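Local coordinates for protein ferredoxin (Nitrosospira multiformis, PDB 3LMF) that is of uncharacterised function but, as a cysteine-rich four-helix bundle of the Csp family, probably binds and stores copper(I) ions, at residues Met30-Cys33 with Lys39-Glu42; Leu46-Asn51 with Cys81-Lys86; Ser87-Asp92 with Thr100-Ala105. All coordinates share one frame; numbering follows the deposited sequence.

Contact 1: Met30-Cys33 with Lys39-Glu42; sequences MNHC and KHVE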
HETATM    1  N   MSE A  30      -9.724   8.359  -9.708  1.00 26.84           N
HETATM    2  CA  MSE A  30      -8.724   9.408  -9.877  1.00 20.80           C
HETATM    3  C   MSE A  30      -8.744  10.098 -11.243  1.00 29.16           C
HETATM    4  O   MSE A  30      -8.075  11.113 -11.445  1.00 26.71           O
HETATM    5  CB  MSE A  30      -7.332   8.833  -9.604  1.00 28.61           C
HETATM    6  CG  MSE A  30      -7.118   8.394  -8.154  1.00 34.52           C
HETATM    7 SE   MSE A  30      -7.200   9.860  -6.868  1.00 55.44          SE
HETATM    8  CE  MSE A  30      -9.065   9.723  -6.350  1.00 51.67           C
ATOM      9  N   ASN A  31      -9.508   9.549 -12.180  1.00 29.78           N
ATOM     10  CA  ASN A  31      -9.604  10.145 -13.504  1.00 32.20           C
ATOM     11  C   ASN A  31     -11.042  10.516 -13.855  1.00 27.44           C
ATOM     12  O   ASN A  31     -11.465  11.643 -13.616  1.00 26.22           O
ATOM     13  CB  ASN A  31      -9.016   9.191 -14.548  1.00 28.99           C
ATOM     14  CG  ASN A  31      -7.516   9.025 -14.392  1.00 36.16           C
ATOM     15  OD1 ASN A  31      -6.753   9.934 -14.697  1.00 33.37           O
ATOM     16  ND2 ASN A  31      -7.089   7.871 -13.891  1.00 27.35           N
ATOM     17  N   HIS A  32     -11.792   9.566 -14.405  1.00 37.29           N
ATOM     18  CA  HIS A  32     -13.181   9.798 -14.802  1.00 39.90           C
ATOM     19  C   HIS A  32     -14.004  10.582 -13.770  1.00 36.36           C
ATOM     20  O   HIS A  32     -14.501  11.671 -14.063  1.00 38.81           O
ATOM     21  CB  HIS A  32     -13.872   8.461 -15.088  1.00 48.08           C
ATOM     22  CG  HIS A  32     -15.259   8.600 -15.642  1.00 55.25           C
ATOM     23  ND1 HIS A  32     -16.181   7.578 -15.594  1.00 62.04           N
ATOM     24  CD2 HIS A  32     -15.874   9.635 -16.263  1.00 56.34           C
ATOM     25  CE1 HIS A  32     -17.308   7.980 -16.160  1.00 55.69           C
ATOM     26  NE2 HIS A  32     -17.147   9.222 -16.573  1.00 53.40           N
ATOM     27  N   CYS A  33     -14.144  10.031 -12.570  1.00 25.65           N
ATOM     28  CA  CYS A  33     -14.927  10.677 -11.529  1.00 26.17           C
ATOM     29  C   CYS A  33     -14.446  12.070 -11.132  1.00 26.87           C
ATOM     30  O   CYS A  33     -15.256  12.982 -10.976  1.00 26.90           O
ATOM     31  CB  CYS A  33     -15.014   9.771 -10.295  1.00 23.62           C
ATOM     32  SG  CYS A  33     -15.960   8.245 -10.586  1.00 40.73           S
ATOM     33  N   LYS A  39     -21.966  14.441  -8.903  1.00 37.99           N
ATOM     34  CA  LYS A  39     -22.242  13.273  -8.075  1.00 43.33           C
ATOM     35  C   LYS A  39     -21.061  12.297  -8.059  1.00 39.19           C
ATOM     36  O   LYS A  39     -20.919  11.499  -7.132  1.00 36.26           O
ATOM     37  CB  LYS A  39     -23.497  12.560  -8.588  1.00 47.98           C
ATOM     38  CG  LYS A  39     -24.745  13.435  -8.616  1.00 55.35           C
ATOM     39  CD  LYS A  39     -25.918  12.718  -9.282  1.00 63.54           C
ATOM     40  CE  LYS A  39     -26.319  11.461  -8.520  1.00 71.11           C
ATOM     41  NZ  LYS A  39     -27.439  10.731  -9.183  1.00 77.17           N
ATOM     42  N   HIS A  40     -20.222  12.366  -9.090  1.00 33.12           N
ATOM     43  CA  HIS A  40     -19.048  11.501  -9.204  1.00 31.79           C
ATOM     44  C   HIS A  40     -18.020  11.778  -8.111  1.00 36.59           C
ATOM     45  O   HIS A  40     -17.179  10.928  -7.813  1.00 31.38           O
ATOM     46  CB  HIS A  40     -18.371  11.695 -10.561  1.00 32.15           C
ATOM     47  CG  HIS A  40     -19.005  10.927 -11.676  1.00 42.09           C
ATOM     48  ND1 HIS A  40     -18.733   9.597 -11.913  1.00 49.82           N
ATOM     49  CD2 HIS A  40     -19.888  11.307 -12.628  1.00 46.72           C
ATOM     50  CE1 HIS A  40     -19.417   9.191 -12.968  1.00 55.20           C
ATOM     51  NE2 HIS A  40     -20.127  10.209 -13.421  1.00 46.78           N
ATOM     52  N   VAL A  41     -18.085  12.964  -7.515  1.00 27.76           N
ATOM     53  CA  VAL A  41     -17.132  13.329  -6.479  1.00 34.28           C
ATOM     54  C   VAL A  41     -17.795  13.477  -5.116  1.00 35.04           C
ATOM     55  O   VAL A  41     -17.242  14.097  -4.209  1.00 36.04           O
ATOM     56  CB  VAL A  41     -16.403  14.638  -6.861  1.00 39.74           C
ATOM     57  CG1 VAL A  41     -15.210  14.868  -5.946  1.00 52.90           C
ATOM     58  CG2 VAL A  41     -15.946  14.565  -8.311  1.00 38.86           C
ATOM     59  N   GLU A  42     -18.981  12.895  -4.974  1.00 35.20           N
ATOM     60  CA  GLU A  42     -19.707  12.951  -3.712  1.00 37.70           C
ATOM     61  C   GLU A  42     -18.914  12.175  -2.662  1.00 32.46           C
ATOM     62  O   GLU A  42     -18.423  11.079  -2.929  1.00 37.26           O
ATOM     63  CB  GLU A  42     -21.108  12.351  -3.887  1.00 45.80           C
ATOM     64  CG  GLU A  42     -22.032  12.573  -2.699  1.00 55.89           C
ATOM     65  CD  GLU A  42     -21.787  11.595  -1.562  1.00 69.88           C
ATOM     66  OE1 GLU A  42     -21.930  11.999  -0.385  1.00 65.07           O
ATOM     67  OE2 GLU A  42     -21.469  10.418  -1.845  1.00 76.97           O
TER
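His-40 lays its side chain across the backbone of Cys-33, and following it outward shows how a loop can close over the end of a helix. CB starts against the carbonyl oxygen Cys-33 O, 3.4 Å away, and CG lies 4.1 Å from Cys-33 CA. With CG anti to its own carbonyl carbon (chi1 -82°), the ring swings past the cysteine, which meets its edge close to the ring plane, Cys-33 SG 3.4 Å from His-40 ND1. The next ring atom, His-40 CE1, sits 4.0 Å from His-32 CE1, over one face of the His-32 ring. The two imidazoles are inclined at 47°, their centroids 5.0 Å apart, so the rings meet obliquely. Next in the chain, Val-41 brings CG2 to 3.2 Å from Cys-33 O, so this carbonyl is packed by both loop residues. Were His-40 replaced by an alanine, the Cys-33 sulfur would probably lose its aromatic neighbour and the His-32 ring would be freer to turn. The contact joins the C-terminal part of helix 8-36 to the short loop leading into helix 43-64. Leu-91 and Met-94, from the connection between helices 70-90 and 95-112, pack on His-40 as well, while Val-41 meets Val-41 of the second subunit.

Contact 2: Leu46-Asn51 with Cys81-Lys86; sequences LRLMMN and CDACAK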
ATOM      1  N   LEU A  46     -16.821   8.587  -3.577  1.00 31.88           N
ATOM      2  CA  LEU A  46     -15.378   8.576  -3.776  1.00 28.81           C
ATOM      3  C   LEU A  46     -14.667   7.759  -2.693  1.00 26.58           C
ATOM      4  O   LEU A  46     -13.808   6.941  -3.017  1.00 29.25           O
ATOM      5  CB  LEU A  46     -14.835  10.007  -3.824  1.00 34.83           C
ATOM      6  CG  LEU A  46     -13.544  10.141  -4.635  1.00 32.81           C
ATOM      7  CD1 LEU A  46     -13.806   9.764  -6.094  1.00 30.20           C
ATOM      8  CD2 LEU A  46     -13.035  11.564  -4.542  1.00 39.87           C
ATOM      9  N   ARG A  47     -15.028   7.959  -1.423  1.00 20.09           N
ATOM     10  CA  ARG A  47     -14.410   7.188  -0.343  1.00 22.47           C
ATOM     11  C   ARG A  47     -14.538   5.709  -0.648  1.00 22.15           C
ATOM     12  O   ARG A  47     -13.574   4.947  -0.542  1.00 22.69           O
ATOM     13  CB  ARG A  47     -15.098   7.395   1.007  1.00 20.71           C
ATOM     14  CG  ARG A  47     -14.846   8.684   1.720  1.00 35.96           C
ATOM     15  CD  ARG A  47     -15.200   8.521   3.196  1.00 25.36           C
ATOM     16  NE  ARG A  47     -15.243   9.806   3.875  1.00 39.50           N
ATOM     17  CZ  ARG A  47     -16.321  10.577   3.944  1.00 45.41           C
ATOM     18  NH1 ARG A  47     -17.458  10.186   3.382  1.00 50.84           N
ATOM     19  NH2 ARG A  47     -16.255  11.753   4.556  1.00 57.75           N
ATOM     20  N   LEU A  48     -15.752   5.303  -0.997  1.00 19.76           N
ATOM     21  CA  LEU A  48     -16.019   3.905  -1.293  1.00 21.51           C
ATOM     22  C   LEU A  48     -15.118   3.435  -2.427  1.00 19.99           C
ATOM     23  O   LEU A  48     -14.526   2.361  -2.359  1.00 23.06           O
ATOM     24  CB  LEU A  48     -17.490   3.714  -1.672  1.00 20.11           C
ATOM     25  CG  LEU A  48     -17.993   2.267  -1.679  1.00 32.54           C
ATOM     26  CD1 LEU A  48     -17.613   1.572  -0.379  1.00 26.87           C
ATOM     27  CD2 LEU A  48     -19.506   2.267  -1.861  1.00 35.93           C
HETATM   28  N   MSE A  49     -15.005   4.260  -3.458  1.00 18.74           N
HETATM   29  CA  MSE A  49     -14.181   3.936  -4.602  1.00 27.02           C
HETATM   30  C   MSE A  49     -12.747   3.636  -4.167  1.00 23.84           C
HETATM   31  O   MSE A  49     -12.171   2.619  -4.561  1.00 23.83           O
HETATM   32  CB  MSE A  49     -14.183   5.097  -5.585  1.00 34.94           C
HETATM   33  CG  MSE A  49     -13.988   4.660  -7.003  1.00 58.65           C
HETATM   34 SE   MSE A  49     -15.572   3.771  -7.670  1.00 50.61          SE
HETATM   35  CE  MSE A  49     -15.316   4.251  -9.521  1.00 59.29           C
HETATM   36  N   MSE A  50     -12.177   4.523  -3.354  1.00 21.43           N
HETATM   37  CA  MSE A  50     -10.814   4.351  -2.866  1.00 19.02           C
HETATM   38  C   MSE A  50     -10.707   3.182  -1.893  1.00 22.84           C
HETATM   39  O   MSE A  50      -9.706   2.459  -1.890  1.00 18.40           O
HETATM   40  CB  MSE A  50     -10.317   5.640  -2.197  1.00 19.23           C
HETATM   41  CG  MSE A  50     -10.171   6.824  -3.149  1.00 17.20           C
HETATM   42 SE   MSE A  50      -9.040   6.416  -4.681  1.00 44.42          SE
HETATM   43  CE  MSE A  50      -7.379   6.112  -3.729  1.00 38.10           C
ATOM     44  N   ASN A  51     -11.734   3.000  -1.066  1.00 17.37           N
ATOM     45  CA  ASN A  51     -11.753   1.900  -0.101  1.00 17.60           C
ATOM     46  C   ASN A  51     -11.724   0.591  -0.869  1.00 16.81           C
ATOM     47  O   ASN A  51     -10.969  -0.320  -0.544  1.00 22.48           O
ATOM     48  CB  ASN A  51     -13.026   1.944   0.750  1.00 20.36           C
ATOM     49  CG  ASN A  51     -12.997   3.040   1.796  1.00 25.11           C
ATOM     50  OD1 ASN A  51     -14.001   3.308   2.457  1.00 24.76           O
ATOM     51  ND2 ASN A  51     -11.846   3.673   1.959  1.00 25.98           N
ATOM     52  N   CYS A  81     -16.852  -4.557  -2.306  1.00 19.38           N
ATOM     53  CA  CYS A  81     -17.024  -4.548  -3.755  1.00 22.68           C
ATOM     54  C   CYS A  81     -18.507  -4.431  -4.124  1.00 28.88           C
ATOM     55  O   CYS A  81     -18.860  -3.684  -5.037  1.00 23.60           O
ATOM     56  CB  CYS A  81     -16.433  -5.818  -4.381  1.00 25.18           C
ATOM     57  SG  CYS A  81     -14.599  -5.871  -4.436  1.00 28.44           S
ATOM     58  N   ASP A  82     -19.370  -5.172  -3.423  1.00 28.69           N
ATOM     59  CA  ASP A  82     -20.808  -5.120  -3.690  1.00 21.40           C
ATOM     60  C   ASP A  82     -21.336  -3.719  -3.442  1.00 20.58           C
ATOM     61  O   ASP A  82     -22.147  -3.208  -4.215  1.00 21.34           O
ATOM     62  CB  ASP A  82     -21.595  -6.094  -2.803  1.00 27.09           C
ATOM     63  CG  ASP A  82     -21.563  -7.524  -3.315  1.00 37.95           C
ATOM     64  OD1 ASP A  82     -21.773  -7.741  -4.531  1.00 43.33           O
ATOM     65  OD2 ASP A  82     -21.351  -8.438  -2.489  1.00 45.78           O
ATOM     66  N   ALA A  83     -20.898  -3.104  -2.353  1.00 16.48           N
ATOM     67  CA  ALA A  83     -21.357  -1.757  -2.053  1.00 23.99           C
ATOM     68  C   ALA A  83     -20.846  -0.782  -3.113  1.00 25.73           C
ATOM     69  O   ALA A  83     -21.590   0.082  -3.566  1.00 29.29           O
ATOM     70  CB  ALA A  83     -20.892  -1.332  -0.655  1.00 18.63           C
ATOM     71  N   CYS A  84     -19.591  -0.927  -3.530  1.00 30.67           N
ATOM     72  CA  CYS A  84     -19.045  -0.023  -4.541  1.00 28.79           C
ATOM     73  C   CYS A  84     -19.780  -0.181  -5.871  1.00 22.81           C
ATOM     74  O   CYS A  84     -20.019   0.798  -6.575  1.00 27.18           O
ATOM     75  CB  CYS A  84     -17.542  -0.267  -4.733  1.00 19.77           C
ATOM     76  SG  CYS A  84     -16.721   0.884  -5.887  1.00 25.99           S
ATOM     77  N   ALA A  85     -20.142  -1.414  -6.213  1.00 27.53           N
ATOM     78  CA  ALA A  85     -20.859  -1.674  -7.462  1.00 27.24           C
ATOM     79  C   ALA A  85     -22.209  -0.961  -7.470  1.00 30.74           C
ATOM     80  O   ALA A  85     -22.628  -0.416  -8.491  1.00 31.63           O
ATOM     81  CB  ALA A  85     -21.070  -3.174  -7.653  1.00 26.49           C
ATOM     82  N   LYS A  86     -22.889  -0.967  -6.330  1.00 26.41           N
ATOM     83  CA  LYS A  86     -24.188  -0.320  -6.235  1.00 37.23           C
ATOM     84  C   LYS A  86     -24.045   1.194  -6.318  1.00 37.56           C
ATOM     85  O   LYS A  86     -24.890   1.880  -6.901  1.00 35.79           O
ATOM     86  CB  LYS A  86     -24.890  -0.727  -4.940  1.00 28.09           C
ATOM     87  CG  LYS A  86     -25.288  -2.198  -4.925  1.00 42.15           C
ATOM     88  CD  LYS A  86     -26.038  -2.569  -3.656  1.00 48.18           C
ATOM     89  CE  LYS A  86     -26.382  -4.055  -3.631  1.00 55.17           C
ATOM     90  NZ  LYS A  86     -27.052  -4.443  -2.354  1.00 54.52           N
TER
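Leu-48 is the bump of this interface, and the shallow hollow between Ala-83 and Cys-84 receives it. Its CG stands anti to the backbone N (chi1 -166°), carrying CD2 to 3.5 Å from the carbonyl oxygen Ala-83 O and 3.6 Å from Cys-84 CA. The methyl Ala-83 CB borders the hollow 4.0 Å from Leu-48 CD2, and its small size leaves the leucine room to reach the helix backbone. On the other side of Leu-48 the relief is reversed: Cys-84, its SG anti to the backbone N (chi1 -176°), places its sulfur against Met-49, a selenomethionine bent at chi2, whose SE lies 3.6 Å from Cys-84 SG. The side chains that meet are apolar or sulfur-bearing. The segment axes pass 9.4 Å apart at 139°, a splayed antiparallel crossing. Phe-69 of the fourth subunit packs on both Leu-48 and Ala-83, extending the apolar patch into the assembly. Inward, Cys-84 touches Cys-52, and Cys-81 touches Cys-52, Cys-56 and Cys-104. A four-helix bundle with such a cysteine-lined interior is the hallmark of the Csp copper-storage fold, consistent with a core able to take up copper(I).

Contact 3: Ser87-Asp92 with Thr100-Ala105; sequences SCEQLD and TCRQCA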
ATOM      1  N   SER A  87     -22.968   1.713  -5.744  1.00 34.55           N
ATOM      2  CA  SER A  87     -22.718   3.147  -5.776  1.00 32.80           C
ATOM      3  C   SER A  87     -22.478   3.588  -7.218  1.00 27.08           C
ATOM      4  O   SER A  87     -22.966   4.634  -7.639  1.00 29.64           O
ATOM      5  CB  SER A  87     -21.501   3.488  -4.912  1.00 37.58           C
ATOM      6  OG  SER A  87     -21.282   4.885  -4.870  1.00 44.24           O
ATOM      7  N   CYS A  88     -21.742   2.781  -7.978  1.00 24.82           N
ATOM      8  CA  CYS A  88     -21.453   3.114  -9.369  1.00 27.78           C
ATOM      9  C   CYS A  88     -22.664   2.979 -10.299  1.00 38.03           C
ATOM     10  O   CYS A  88     -22.678   3.559 -11.388  1.00 31.53           O
ATOM     11  CB  CYS A  88     -20.303   2.255  -9.899  1.00 24.91           C
ATOM     12  SG  CYS A  88     -18.677   2.656  -9.214  1.00 29.59           S
ATOM     13  N   GLU A  89     -23.673   2.218  -9.878  1.00 34.09           N
ATOM     14  CA  GLU A  89     -24.877   2.039 -10.691  1.00 38.25           C
ATOM     15  C   GLU A  89     -25.590   3.374 -10.897  1.00 38.28           C
ATOM     16  O   GLU A  89     -26.253   3.585 -11.913  1.00 35.16           O
ATOM     17  CB  GLU A  89     -25.839   1.047 -10.024  1.00 35.91           C
ATOM     18  CG  GLU A  89     -25.355  -0.393 -10.016  1.00 41.98           C
ATOM     19  CD  GLU A  89     -26.315  -1.343  -9.305  1.00 37.79           C
ATOM     20  OE1 GLU A  89     -26.018  -2.552  -9.259  1.00 38.17           O
ATOM     21  OE2 GLU A  89     -27.359  -0.885  -8.795  1.00 38.40           O
ATOM     22  N   GLN A  90     -25.439   4.268  -9.923  1.00 42.14           N
ATOM     23  CA  GLN A  90     -26.052   5.594  -9.960  1.00 53.09           C
ATOM     24  C   GLN A  90     -25.460   6.512 -11.036  1.00 53.67           C
ATOM     25  O   GLN A  90     -26.188   7.273 -11.674  1.00 58.30           O
ATOM     26  CB  GLN A  90     -25.897   6.282  -8.596  1.00 58.68           C
ATOM     27  CG  GLN A  90     -27.199   6.670  -7.908  1.00 66.36           C
ATOM     28  CD  GLN A  90     -27.798   5.537  -7.099  1.00 74.97           C
ATOM     29  OE1 GLN A  90     -27.134   5.075  -6.145  1.00 74.05           O
ATOM     30  NE2 GLN A  90     -28.933   5.111  -7.411  1.00 80.59           N
ATOM     31  N   LEU A  91     -24.145   6.442 -11.235  1.00 48.20           N
ATOM     32  CA  LEU A  91     -23.465   7.293 -12.212  1.00 44.74           C
ATOM     33  C   LEU A  91     -23.338   6.700 -13.606  1.00 37.50           C
ATOM     34  O   LEU A  91     -23.483   5.495 -13.797  1.00 47.00           O
ATOM     35  CB  LEU A  91     -22.071   7.660 -11.709  1.00 43.04           C
ATOM     36  CG  LEU A  91     -21.958   8.259 -10.307  1.00 52.36           C
ATOM     37  CD1 LEU A  91     -23.081   9.261 -10.077  1.00 46.52           C
ATOM     38  CD2 LEU A  91     -22.011   7.154  -9.277  1.00 57.37           C
ATOM     39  N   ASP A  92     -23.051   7.556 -14.582  1.00 30.81           N
ATOM     40  CA  ASP A  92     -22.914   7.103 -15.955  1.00 35.14           C
ATOM     41  C   ASP A  92     -21.458   7.014 -16.394  1.00 33.78           C
ATOM     42  O   ASP A  92     -20.594   7.720 -15.872  1.00 37.20           O
ATOM     43  CB  ASP A  92     -23.694   8.033 -16.880  1.00 58.42           C
ATOM     44  CG  ASP A  92     -23.250   9.469 -16.760  1.00 67.30           C
ATOM     45  OD1 ASP A  92     -22.124   9.778 -17.204  1.00 75.54           O
ATOM     46  OD2 ASP A  92     -24.022  10.284 -16.212  1.00 73.45           O
ATOM     47  N   THR A 100     -16.726  -5.049 -12.987  1.00 31.51           N
ATOM     48  CA  THR A 100     -15.562  -5.576 -12.291  1.00 27.21           C
ATOM     49  C   THR A 100     -15.806  -5.756 -10.793  1.00 23.29           C
ATOM     50  O   THR A 100     -15.317  -6.709 -10.198  1.00 24.39           O
ATOM     51  CB  THR A 100     -14.321  -4.679 -12.523  1.00 30.84           C
ATOM     52  OG1 THR A 100     -13.152  -5.360 -12.048  1.00 39.57           O
ATOM     53  CG2 THR A 100     -14.462  -3.349 -11.791  1.00 24.87           C
ATOM     54  N   CYS A 101     -16.569  -4.855 -10.185  1.00 19.38           N
ATOM     55  CA  CYS A 101     -16.849  -4.979  -8.766  1.00 18.83           C
ATOM     56  C   CYS A 101     -17.728  -6.192  -8.467  1.00 24.58           C
ATOM     57  O   CYS A 101     -17.575  -6.815  -7.418  1.00 27.83           O
ATOM     58  CB  CYS A 101     -17.496  -3.702  -8.225  1.00 18.66           C
ATOM     59  SG  CYS A 101     -16.315  -2.333  -7.950  1.00 28.67           S
ATOM     60  N   ARG A 102     -18.639  -6.533  -9.378  1.00 26.52           N
ATOM     61  CA  ARG A 102     -19.512  -7.695  -9.189  1.00 28.45           C
ATOM     62  C   ARG A 102     -18.732  -8.997  -9.316  1.00 25.61           C
ATOM     63  O   ARG A 102     -18.926  -9.928  -8.526  1.00 35.09           O
ATOM     64  CB  ARG A 102     -20.648  -7.700 -10.219  1.00 29.90           C
ATOM     65  CG  ARG A 102     -21.717  -6.649  -9.991  1.00 30.31           C
ATOM     66  CD  ARG A 102     -22.694  -6.606 -11.159  1.00 37.26           C
ATOM     67  NE  ARG A 102     -23.763  -5.635 -10.931  1.00 48.21           N
ATOM     68  CZ  ARG A 102     -24.676  -5.305 -11.836  1.00 41.34           C
ATOM     69  NH1 ARG A 102     -25.609  -4.410 -11.542  1.00 34.17           N
ATOM     70  NH2 ARG A 102     -24.649  -5.864 -13.037  1.00 29.31           N
ATOM     71  N   GLN A 103     -17.864  -9.061 -10.323  1.00 28.27           N
ATOM     72  CA  GLN A 103     -17.044 -10.243 -10.568  1.00 31.00           C
ATOM     73  C   GLN A 103     -16.104 -10.481  -9.393  1.00 28.78           C
ATOM     74  O   GLN A 103     -16.052 -11.578  -8.845  1.00 33.36           O
ATOM     75  CB  GLN A 103     -16.215 -10.077 -11.847  1.00 40.09           C
ATOM     76  CG  GLN A 103     -15.222 -11.224 -12.083  1.00 61.17           C
ATOM     77  CD  GLN A 103     -14.233 -10.960 -13.220  1.00 71.28           C
ATOM     78  OE1 GLN A 103     -13.457  -9.994 -13.181  1.00 67.11           O
ATOM     79  NE2 GLN A 103     -14.249 -11.832 -14.234  1.00 65.13           N
ATOM     80  N   CYS A 104     -15.365  -9.450  -9.004  1.00 26.54           N
ATOM     81  CA  CYS A 104     -14.439  -9.588  -7.898  1.00 21.31           C
ATOM     82  C   CYS A 104     -15.149 -10.071  -6.641  1.00 15.06           C
ATOM     83  O   CYS A 104     -14.656 -10.948  -5.945  1.00 13.86           O
ATOM     84  CB  CYS A 104     -13.732  -8.250  -7.647  1.00 19.77           C
ATOM     85  SG  CYS A 104     -12.512  -8.277  -6.314  1.00 26.77           S
ATOM     86  N   ALA A 105     -16.314  -9.497  -6.357  1.00 25.51           N
ATOM     87  CA  ALA A 105     -17.097  -9.866  -5.173  1.00 27.64           C
ATOM     88  C   ALA A 105     -17.467 -11.354  -5.182  1.00 25.12           C
ATOM     89  O   ALA A 105     -17.472 -12.011  -4.140  1.00 23.01           O
ATOM     90  CB  ALA A 105     -18.365  -9.021  -5.091  1.00 25.70           C
TER
HETATM   91  O   HOH W   1     -24.358  -4.720  -8.309  1.00 31.11           O
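Glu-89 and Arg-102 reach for each other across the outer surface of two adjoining helices, and their side chains meet at about a right angle. Each has CG anti to its own carbonyl carbon (chi1 -70° in Glu-89), a setting that starts both chains outward in the same fashion; beyond that the glutamate runs extended to its carboxylate and the arginine runs extended as far as NE. The flat end groups are also turned nearly perpendicular, carboxylate and guanidinium planes standing 83° apart. The oxygen Glu-89 OE1 lies close to the guanidinium plane, at its edge, and accepts a reasonably straight bond from Arg-102 NH1, 3.0 Å long with an N-H...O angle of 157°. Seen from the carboxylate, however, the donor arrives from well above the plane. With the planes crossed, the two groups do not form the coplanar, two-pronged pairing; one oxygen does the work. A water completes the link instead, donating to Glu-89 OE1 at 2.9 Å and accepting from Arg-102 NE at 2.8 Å, also in the guanidinium plane. On the inner side of the same helices, Cys-88 and Cys-101 point into the bundle, where Cys-88 packs on Met-49 and Cys-101 on Cys-84 and Cys-25. The charged chains tie helix 70-90 to helix 95-112 on the outside of the sulfur-rich core. Both groups are exposed, and solvent probably screens their attraction, which points to a modest, water-assisted surface bridge.

How the contacts relate
Contacts 1 and 2 are buried, whereas contact 3 is a surface pairing, and their chemistry differs accordingly. Contact 2 lies nearest the chain's centre and relies on aliphatic and sulfur packing; contact 1, at one end, adds histidine rings; contact 3 alone uses opposite charges and water. Contacts 2 and 3 share helix 70-90, and they meet where Ala-85 CB lies 3.7 Å from Cys-101 CB. Contact 1 joins contact 2 through Met-30 against Met-50, and contact 3 through Lys-39 against Leu-91. Other subunits pack on contacts 1 and 2, while none in the assembly touches contact 3.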